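PDB 4XHX: sialidase B from Streptococcus pneumoniae serotype 4, which catalyses the release of terminal sialic acid residues from oligosaccharides, glycoproteins and glycolipids by cleaving their alpha-glycosidic linkages. Local coordinates for residues A[554-559]-A[614-619]. The protein carries 1 engineered substitution. Sequence-based numbering, arbitrary orientation.
With JKK (2-[(3-chlorobenzyl)amino]ethanesulfonic acid), chain B.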
loop_
_atom_site.group_PDB
_atom_site.type_symbol
_atom_site.label_atom_id
_atom_site.label_comp_id
_atom_site.label_asym_id
_atom_site.label_seq_id
_atom_site.Cartn_x
_atom_site.Cartn_y
_atom_site.Cartn_z
ATOM N N GLN A 554 6.458 -7.763 5.537
ATOM C CA GLN A 554 7.588 -7.458 4.667
ATOM C C GLN A 554 8.589 -6.542 5.371
ATOM O O GLN A 554 8.205 -5.607 6.067
ATOM C CB GLN A 554 7.106 -6.792 3.375
ATOM C CG GLN A 554 8.221 -6.605 2.347
ATOM C CD GLN A 554 8.157 -5.258 1.680
ATOM O OE1 GLN A 554 7.568 -4.326 2.213
ATOM N NE2 GLN A 554 8.740 -5.155 0.495
ATOM N N VAL A 555 9.870 -6.851 5.216
ATOM C CA VAL A 555 10.946 -6.000 5.707
ATOM C C VAL A 555 11.774 -5.496 4.509
ATOM O O VAL A 555 12.146 -6.277 3.631
ATOM C CB VAL A 555 11.857 -6.760 6.720
ATOM C CG1 VAL A 555 12.408 -8.039 6.117
ATOM C CG2 VAL A 555 12.986 -5.891 7.179
ATOM N N SER A 556 12.020 -4.194 4.445
ATOM C CA SER A 556 12.927 -3.671 3.429
ATOM C C SER A 556 14.290 -3.399 4.047
ATOM O O SER A 556 14.413 -3.250 5.260
ATOM C CB SER A 556 12.346 -2.442 2.708
ATOM O OG SER A 556 11.784 -1.506 3.605
ATOM N N ALA A 557 15.324 -3.382 3.213
ATOM C CA ALA A 557 16.695 -3.339 3.717
ATOM C C ALA A 557 17.685 -2.786 2.697
ATOM O O ALA A 557 17.651 -3.154 1.520
ATOM C CB ALA A 557 17.136 -4.725 4.179
ATOM N N ILE A 558 18.554 -1.888 3.153
ATOM C CA ILE A 558 19.610 -1.370 2.291
ATOM C C ILE A 558 20.961 -1.378 2.988
ATOM O O ILE A 558 21.040 -1.366 4.215
ATOM C CB ILE A 558 19.334 0.066 1.859
ATOM C CG1 ILE A 558 19.112 0.936 3.100
ATOM C CG2 ILE A 558 18.151 0.107 0.892
ATOM C CD1 ILE A 558 19.147 2.418 2.842
ATOM N N LYS A 559 22.012 -1.401 2.178
ATOM C CA LYS A 559 23.360 -1.181 2.648
ATOM C C LYS A 559 23.708 0.279 2.358
ATOM O O LYS A 559 23.774 0.683 1.200
ATOM C CB LYS A 559 24.313 -2.127 1.914
ATOM C CG LYS A 559 25.790 -1.754 2.001
ATOM C CD LYS A 559 26.338 -1.984 3.389
ATOM C CE LYS A 559 27.863 -2.089 3.357
ATOM N NZ LYS A 559 28.487 -0.891 2.723
ATOM N N ALA A 614 3.176 -0.785 7.909
ATOM C CA ALA A 614 3.182 -2.133 7.363
ATOM C C ALA A 614 4.289 -2.323 6.314
ATOM O O ALA A 614 5.481 -2.154 6.626
ATOM C CB ALA A 614 1.798 -2.508 6.832
ATOM N N TYR A 615 3.921 -2.669 5.085
ATOM C CA TYR A 615 4.931 -2.861 4.039
ATOM C C TYR A 615 5.657 -1.550 3.802
ATOM O O TYR A 615 5.061 -0.481 3.935
ATOM C CB TYR A 615 4.301 -3.326 2.740
ATOM C CG TYR A 615 3.999 -4.806 2.669
ATOM C CD1 TYR A 615 3.395 -5.466 3.733
ATOM C CD2 TYR A 615 4.279 -5.535 1.525
ATOM C CE1 TYR A 615 3.085 -6.816 3.666
ATOM C CE2 TYR A 615 3.979 -6.897 1.445
ATOM C CZ TYR A 615 3.378 -7.531 2.526
ATOM O OH TYR A 615 3.068 -8.879 2.483
ATOM N N SER A 616 6.938 -1.622 3.439
ATOM C CA SER A 616 7.726 -0.405 3.304
ATOM C C SER A 616 8.776 -0.532 2.210
ATOM O O SER A 616 9.190 -1.635 1.862
ATOM C CB SER A 616 8.398 -0.064 4.633
ATOM O OG SER A 616 9.324 -1.078 4.991
ATOM N N ALA A 617 9.185 0.610 1.670
ATOM C CA ALA A 617 10.295 0.673 0.727
ATOM C C ALA A 617 11.304 1.684 1.233
ATOM O O ALA A 617 10.937 2.766 1.694
ATOM C CB ALA A 617 9.798 1.076 -0.656
ATOM N N ILE A 618 12.584 1.349 1.155
ATOM C CA ILE A 618 13.604 2.327 1.506
ATOM C C ILE A 618 14.703 2.357 0.470
ATOM O O ILE A 618 15.084 1.329 -0.088
ATOM C CB ILE A 618 14.235 2.084 2.896
ATOM C CG1 ILE A 618 14.782 0.657 2.999
ATOM C CG2 ILE A 618 13.213 2.325 3.999
ATOM C CD1 ILE A 618 15.539 0.426 4.252
ATOM N N THR A 619 15.219 3.551 0.219
ATOM C CA THR A 619 16.372 3.675 -0.637
ATOM C C THR A 619 17.227 4.858 -0.187
ATOM O O THR A 619 16.718 5.846 0.368
ATOM C CB THR A 619 15.967 3.785 -2.134
ATOM O OG1 THR A 619 17.107 3.529 -2.969
ATOM C CG2 THR A 619 15.395 5.165 -2.448
HETATM C CAE JKK B . 0.887 -12.885 -4.395
HETATM C CAF JKK B . -0.505 -13.092 -4.679
HETATM C CAG JKK B . 1.294 -12.685 -3.059
HETATM C CAH JKK B . -1.055 -12.905 -2.318
HETATM C CAI JKK B . 0.552 -10.968 1.290
HETATM C CAJ JKK B . 0.077 -9.632 1.815
HETATM C CAK JKK B . 0.748 -12.473 -0.581
HETATM C CAM JKK B . -1.459 -13.100 -3.652
HETATM C CAN JKK B . 0.337 -12.707 -2.025
HETATM N NAL JKK B . 0.357 -11.157 -0.120
HETATM O OAA JKK B . 0.675 -10.113 4.432
HETATM O OAB JKK B . -1.654 -10.313 3.710
HETATM O OAC JKK B . -0.679 -8.140 3.935
HETATM S SAO JKK B . -0.423 -9.530 3.558
HETATM CL CL JKK B . -3.147 -13.354 -4.010
HETATM O O HOH W 1 9.636 -2.474 -0.739
HETATM O O HOH W 2 8.109 -2.931 6.410
#
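Gln554 lies across the ring of Tyr615 where two neighbouring blades of the sialidase beta-propeller meet near the axis. Strands 556-559 and 616-619, each an outermost strand of its own antiparallel sheet, run almost parallel (8°) with axes 6.3 Å apart, and side chains and water join them. From Gln554, CB sits over the centre of the Tyr615 ring in a CH-pi contact, 3.6 Å from the centroid. CG, anti to the backbone N (chi1 -173°), carries the chain past the CD2 side of the ring; the chain bends at chi2, and the amide ends with its plane 29° from that of the ring. At its end OE1 accepts Ser616 N at 3.0 Å, the donor lying nearly along the C=O axis, while NE2 is hydrogen-bonded to Pro454 O and donates to a water that in turn donates to Ser616 O. One glutamine thus covers a face of the Tyr615 ring and ties down the backbone N-H of the next residue, Ser616. This tyrosine is probably the catalytic nucleophile, as in related sialidases; its OH is hydrogen-bonded to Glu503 and stands 3.2 Å from CAJ of the bound JKK, whose polar groups are bonded to Arg207, Arg519, Arg581 and Asp232. One step along, the hydroxyls of Ser556 and Ser616 meet at 2.9 Å, and Ser616 OG also bonds to Ser573 OG on strand 569-575, so this hydroxyl meets two serines of the neighbouring blade. A second water touches Ser616 OG and the carbonyl oxygens of Gln554 and Ala614. Farther from the active site the seam turns apolar. Ile618 CD1 packs 3.8 Å from Ile558 CG1, while Ile558 CG2 rests 3.4 Å from Ile618 O.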